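Local coordinates for putative Zn-dependent Alcohol Dehydrogenase (Rhodobacter sphaeroides, PDB 3IV6), which binds S-adenosylmethionine in a Rossmann-like fold and, despite its dehydrogenase name, is probably an S-adenosylmethionine-dependent methyltransferase, at residues H110-N121 with L138-K149. Residues are numbered along the deposited sequence; the frame is centred on the assembly and turned at random.
Sequences HFDFVLNDRLIN and LVGSGTVRASVK. With SAM (S-adenosylmethionine), chain E.
Asp117 swings its carboxylate carbon CG opposite the backbone N (chi1 -178°), and Ser147 tucks OG between its own N and carbonyl carbon (chi1 66°); together these turns bring Asp117 OD1 to 2.6 Å from Ser147 OG. The serine hydroxyl donates to the anti lone pair of OD1, while Arg118 NE, 3.3 Å from OD1, comes from above the carboxylate plane and makes a salt bridge. Arg118 NH1 turns away to the carbonyl of Ala28. Substituting an alanine for Asp117 would probably leave the Ser147 hydroxyl without its acceptor and the Arg118 guanidinium without its neighbouring counter-charge.

Just beyond, the Asn121 amide reads the backbone of Lys149 with both ends: OD1 takes the Lys149 N-H at 2.7 Å, and ND2 gives a fairly straight bond (167°) to Lys149 O at 2.9 Å. Because OD1 accepts from, and ND2 donates to, the backbone of one residue, the amide can hardly turn over; each bond lies on a lone pair of its acceptor. A water joins Ser147 O to Ile120 N, and Ile120 CD1 rests on Ala146 CB and Val148 CG2.

Upstream, strands 113-117 and 143-149 run parallel with a regular backbone ladder, strands four and five of a seven-stranded sheet in the 3-2-1-4-5-7-6 order of class I S-adenosylmethionine-dependent methyltransferases, linked through helix 125-139 as a beta-alpha-beta crossover. On one face Phe113 lies alongside Thr143, with CD1 3.8 Å from Thr143 CB, and Leu115 CD2 meets the extended Arg145 chain, whose NH2 goes on to the carbonyls of Phe39 and Glu41. On the other face Val114 crosses Leu138 at about a right angle, CG2 to CB 3.7 Å.

S-adenosylmethionine sits at the C-terminal end of strand 113-117, against Asp117, Arg118 and Leu119. Two donors on OD1, the Ser147 hydroxyl and Arg118 NE, thus fix the turn of the buried Asp117 carboxylate beside the ligand.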
loop_
_atom_site.group_PDB
_atom_site.type_symbol
_atom_site.label_atom_id
_atom_site.label_comp_id
_atom_site.label_asym_id
_atom_site.label_seq_id
_atom_site.Cartn_x
_atom_site.Cartn_y
_atom_site.Cartn_z
ATOM N N HIS A 110 -16.413 -1.700 11.690
ATOM C CA HIS A 110 -17.472 -1.295 10.791
ATOM C C HIS A 110 -17.452 -2.031 9.450
ATOM O O HIS A 110 -18.423 -1.994 8.706
ATOM C CB HIS A 110 -17.362 0.208 10.556
ATOM C CG HIS A 110 -18.639 0.837 10.130
ATOM N ND1 HIS A 110 -18.950 1.059 8.805
ATOM C CD2 HIS A 110 -19.697 1.273 10.849
ATOM C CE1 HIS A 110 -20.142 1.619 8.729
ATOM N NE2 HIS A 110 -20.618 1.760 9.951
ATOM N N PHE A 111 -16.345 -2.690 9.123
ATOM C CA PHE A 111 -16.238 -3.367 7.821
ATOM C C PHE A 111 -16.092 -4.886 7.925
ATOM O O PHE A 111 -15.438 -5.368 8.842
ATOM C CB PHE A 111 -15.091 -2.754 7.017
ATOM C CG PHE A 111 -15.287 -1.305 6.736
ATOM C CD1 PHE A 111 -16.045 -0.896 5.651
ATOM C CD2 PHE A 111 -14.758 -0.356 7.564
ATOM C CE1 PHE A 111 -16.264 0.450 5.394
ATOM C CE2 PHE A 111 -14.977 0.985 7.306
ATOM C CZ PHE A 111 -15.748 1.385 6.214
ATOM N N ASP A 112 -16.704 -5.632 7.000
ATOM C CA ASP A 112 -16.466 -7.083 6.945
ATOM C C ASP A 112 -15.060 -7.415 6.394
ATOM O O ASP A 112 -14.408 -8.379 6.840
ATOM C CB ASP A 112 -17.501 -7.789 6.068
ATOM C CG ASP A 112 -18.905 -7.720 6.632
ATOM O OD1 ASP A 112 -19.848 -7.546 5.828
ATOM O OD2 ASP A 112 -19.063 -7.845 7.874
ATOM N N PHE A 113 -14.622 -6.613 5.417
ATOM C CA PHE A 113 -13.335 -6.798 4.754
ATOM C C PHE A 113 -12.548 -5.511 4.587
ATOM O O PHE A 113 -13.101 -4.465 4.248
ATOM C CB PHE A 113 -13.522 -7.439 3.384
ATOM C CG PHE A 113 -14.108 -8.811 3.438
ATOM C CD1 PHE A 113 -13.293 -9.914 3.609
ATOM C CD2 PHE A 113 -15.479 -9.000 3.319
ATOM C CE1 PHE A 113 -13.834 -11.184 3.655
ATOM C CE2 PHE A 113 -16.025 -10.250 3.370
ATOM C CZ PHE A 113 -15.207 -11.350 3.535
ATOM N N VAL A 114 -11.244 -5.598 4.838
ATOM C CA VAL A 114 -10.347 -4.506 4.478
ATOM C C VAL A 114 -9.351 -5.063 3.483
ATOM O O VAL A 114 -8.635 -6.033 3.765
ATOM C CB VAL A 114 -9.613 -3.928 5.702
ATOM C CG1 VAL A 114 -8.299 -3.211 5.281
ATOM C CG2 VAL A 114 -10.517 -2.989 6.487
ATOM N N LEU A 115 -9.342 -4.478 2.297
ATOM C CA LEU A 115 -8.398 -4.864 1.243
ATOM C C LEU A 115 -7.328 -3.775 0.967
ATOM O O LEU A 115 -7.608 -2.572 1.014
ATOM C CB LEU A 115 -9.153 -5.192 -0.049
ATOM C CG LEU A 115 -10.517 -5.853 0.110
ATOM C CD1 LEU A 115 -11.211 -5.929 -1.223
ATOM C CD2 LEU A 115 -10.436 -7.210 0.776
ATOM N N ASN A 116 -6.093 -4.202 0.712
ATOM C CA ASN A 116 -5.125 -3.321 0.054
ATOM C C ASN A 116 -4.044 -4.078 -0.702
ATOM O O ASN A 116 -3.636 -5.177 -0.281
ATOM C CB ASN A 116 -4.518 -2.310 1.035
ATOM C CG ASN A 116 -3.967 -2.963 2.304
ATOM O OD1 ASN A 116 -4.656 -3.045 3.319
ATOM N ND2 ASN A 116 -2.709 -3.381 2.258
ATOM N N ASP A 117 -3.615 -3.507 -1.827
ATOM C CA ASP A 117 -2.599 -4.127 -2.670
ATOM C C ASP A 117 -1.255 -3.418 -2.598
ATOM O O ASP A 117 -1.092 -2.353 -3.187
ATOM C CB ASP A 117 -3.047 -4.164 -4.129
ATOM C CG ASP A 117 -2.020 -4.858 -5.041
ATOM O OD1 ASP A 117 -1.385 -5.858 -4.619
ATOM O OD2 ASP A 117 -1.867 -4.416 -6.196
ATOM N N ARG A 118 -0.298 -4.023 -1.900
ATOM C CA ARG A 118 1.081 -3.541 -1.865
ATOM C C ARG A 118 1.230 -2.163 -1.202
ATOM O O ARG A 118 2.152 -1.383 -1.497
ATOM C CB ARG A 118 1.685 -3.587 -3.259
ATOM C CG ARG A 118 2.125 -4.987 -3.661
ATOM C CD ARG A 118 2.541 -5.087 -5.135
ATOM N NE ARG A 118 1.440 -5.166 -6.090
ATOM C CZ ARG A 118 1.615 -5.154 -7.420
ATOM N NH1 ARG A 118 2.841 -5.061 -7.898
ATOM N NH2 ARG A 118 0.585 -5.223 -8.280
ATOM N N LEU A 119 0.333 -1.890 -0.265
ATOM C CA LEU A 119 0.319 -0.637 0.472
ATOM C C LEU A 119 1.374 -0.678 1.572
ATOM O O LEU A 119 1.935 0.323 1.957
ATOM C CB LEU A 119 -1.050 -0.476 1.103
ATOM C CG LEU A 119 -1.157 0.575 2.180
ATOM C CD1 LEU A 119 -0.865 1.945 1.573
ATOM C CD2 LEU A 119 -2.525 0.514 2.836
ATOM N N ILE A 120 1.645 -1.871 2.067
ATOM C CA ILE A 120 2.580 -2.068 3.153
ATOM C C ILE A 120 3.988 -1.759 2.660
ATOM O O ILE A 120 4.876 -1.443 3.442
ATOM C CB ILE A 120 2.445 -3.514 3.735
ATOM C CG1 ILE A 120 1.256 -3.610 4.697
ATOM C CG2 ILE A 120 3.705 -3.950 4.513
ATOM C CD1 ILE A 120 0.695 -4.991 4.732
ATOM N N ASN A 121 4.179 -1.833 1.348
ATOM C CA ASN A 121 5.481 -1.599 0.760
ATOM C C ASN A 121 5.782 -0.079 0.815
ATOM O O ASN A 121 6.931 0.352 0.676
ATOM C CB ASN A 121 5.481 -2.116 -0.676
ATOM C CG ASN A 121 5.604 -3.640 -0.765
ATOM O OD1 ASN A 121 4.643 -4.348 -1.109
ATOM N ND2 ASN A 121 6.794 -4.147 -0.472
ATOM N N LEU A 138 -10.414 -1.386 11.810
ATOM C CA LEU A 138 -11.523 -1.159 10.891
ATOM C C LEU A 138 -12.461 -2.360 10.851
ATOM O O LEU A 138 -13.683 -2.208 10.880
ATOM C CB LEU A 138 -11.001 -0.854 9.486
ATOM C CG LEU A 138 -10.296 0.493 9.302
ATOM C CD1 LEU A 138 -9.801 0.650 7.872
ATOM C CD2 LEU A 138 -11.219 1.639 9.684
ATOM N N VAL A 139 -11.882 -3.555 10.785
ATOM C CA VAL A 139 -12.638 -4.754 10.440
ATOM C C VAL A 139 -13.318 -5.349 11.669
ATOM O O VAL A 139 -14.199 -6.201 11.550
ATOM C CB VAL A 139 -11.735 -5.823 9.796
ATOM C CG1 VAL A 139 -11.156 -5.309 8.487
ATOM C CG2 VAL A 139 -10.627 -6.230 10.755
ATOM N N GLY A 140 -12.903 -4.895 12.846
ATOM C CA GLY A 140 -13.246 -5.567 14.086
ATOM C C GLY A 140 -12.967 -7.057 14.034
ATOM O O GLY A 140 -11.829 -7.491 14.207
ATOM N N SER A 141 -14.013 -7.841 13.798
ATOM C CA SER A 141 -13.881 -9.291 13.720
ATOM C C SER A 141 -13.920 -9.772 12.273
ATOM O O SER A 141 -14.139 -10.954 12.008
ATOM C CB SER A 141 -14.985 -9.974 14.531
ATOM O OG SER A 141 -16.268 -9.571 14.086
ATOM N N GLY A 142 -13.707 -8.849 11.342
ATOM C CA GLY A 142 -13.728 -9.172 9.928
ATOM C C GLY A 142 -12.395 -9.698 9.433
ATOM O O GLY A 142 -11.538 -10.090 10.226
ATOM N N THR A 143 -12.219 -9.706 8.116
ATOM C CA THR A 143 -10.987 -10.202 7.509
ATOM C C THR A 143 -10.202 -9.072 6.845
ATOM O O THR A 143 -10.785 -8.174 6.238
ATOM C CB THR A 143 -11.326 -11.314 6.493
ATOM O OG1 THR A 143 -12.153 -12.298 7.141
ATOM C CG2 THR A 143 -10.056 -11.956 5.919
ATOM N N VAL A 144 -8.885 -9.092 6.996
ATOM C CA VAL A 144 -8.020 -8.151 6.288
ATOM C C VAL A 144 -7.293 -8.953 5.241
ATOM O O VAL A 144 -6.743 -10.017 5.538
ATOM C CB VAL A 144 -6.983 -7.509 7.237
ATOM C CG1 VAL A 144 -5.909 -6.581 6.476
ATOM C CG2 VAL A 144 -7.715 -6.752 8.324
ATOM N N ARG A 145 -7.312 -8.457 4.008
ATOM C CA ARG A 145 -6.513 -9.047 2.943
ATOM C C ARG A 145 -5.529 -8.012 2.445
ATOM O O ARG A 145 -5.892 -6.953 1.906
ATOM C CB ARG A 145 -7.414 -9.571 1.834
ATOM C CG ARG A 145 -8.375 -10.684 2.298
ATOM C CD ARG A 145 -9.284 -11.099 1.195
ATOM N NE ARG A 145 -10.073 -12.257 1.590
ATOM C CZ ARG A 145 -11.060 -12.802 0.872
ATOM N NH1 ARG A 145 -11.701 -13.876 1.352
ATOM N NH2 ARG A 145 -11.408 -12.298 -0.310
ATOM N N ALA A 146 -4.260 -8.298 2.678
ATOM C CA ALA A 146 -3.192 -7.333 2.343
ATOM C C ALA A 146 -2.042 -7.997 1.579
ATOM O O ALA A 146 -1.398 -8.899 2.094
ATOM C CB ALA A 146 -2.665 -6.650 3.617
ATOM N N SER A 147 -1.800 -7.582 0.345
ATOM C CA SER A 147 -0.715 -8.197 -0.405
ATOM C C SER A 147 0.561 -7.397 -0.190
ATOM O O SER A 147 0.504 -6.201 -0.007
ATOM C CB SER A 147 -1.053 -8.162 -1.848
ATOM O OG SER A 147 -1.074 -6.809 -2.246
ATOM N N VAL A 148 1.706 -8.060 -0.202
ATOM C CA VAL A 148 2.965 -7.390 -0.032
ATOM C C VAL A 148 3.957 -7.867 -1.076
ATOM O O VAL A 148 4.113 -9.045 -1.268
ATOM C CB VAL A 148 3.560 -7.698 1.319
ATOM C CG1 VAL A 148 4.795 -6.788 1.558
ATOM C CG2 VAL A 148 2.504 -7.473 2.401
ATOM N N LYS A 149 4.622 -6.950 -1.763
ATOM C CA LYS A 149 5.694 -7.320 -2.687
ATOM C C LYS A 149 6.936 -7.711 -1.897
ATOM O O LYS A 149 7.330 -6.976 -1.035
ATOM C CB LYS A 149 6.031 -6.159 -3.626
ATOM C CG LYS A 149 6.473 -6.618 -4.978
ATOM C CD LYS A 149 7.629 -5.827 -5.529
ATOM C CE LYS A 149 8.932 -6.336 -4.955
ATOM N NZ LYS A 149 9.263 -7.693 -5.493
HETATM N N SAM E . -0.826 1.879 -5.642
HETATM C CA SAM E . -0.536 0.464 -5.780
HETATM C C SAM E . -1.766 -0.306 -6.213
HETATM O O SAM E . -2.871 0.222 -6.399
HETATM O OXT SAM E . -1.605 -1.491 -6.398
HETATM C CB SAM E . 0.090 -0.102 -4.511
HETATM C CG SAM E . 0.538 0.935 -3.473
HETATM S SD SAM E . -0.746 1.618 -2.376
HETATM C CE SAM E . -2.286 0.918 -3.037
HETATM C "C5'" SAM E . -0.744 3.399 -2.786
HETATM C "C4'" SAM E . -2.015 4.202 -2.530
HETATM O "O4'" SAM E . -2.285 4.239 -1.140
HETATM C "C3'" SAM E . -1.891 5.655 -2.952
HETATM O "O3'" SAM E . -3.151 6.039 -3.453
HETATM C "C2'" SAM E . -1.659 6.415 -1.663
HETATM O "O2'" SAM E . -2.263 7.691 -1.690
HETATM C "C1'" SAM E . -2.339 5.546 -0.620
HETATM N N9 SAM E . -1.628 5.586 0.665
HETATM C C8 SAM E . -0.277 5.446 0.850
HETATM N N7 SAM E . -0.002 5.567 2.176
HETATM C C5 SAM E . -1.161 5.783 2.859
HETATM C C6 SAM E . -1.445 5.970 4.225
HETATM N N6 SAM E . -0.496 5.974 5.165
HETATM N N1 SAM E . -2.749 6.185 4.596
HETATM C C2 SAM E . -3.739 6.226 3.622
HETATM N N3 SAM E . -3.478 6.028 2.288
HETATM C C4 SAM E . -2.198 5.810 1.907
HETATM O O HOH W 1 -0.507 -4.078 1.249
#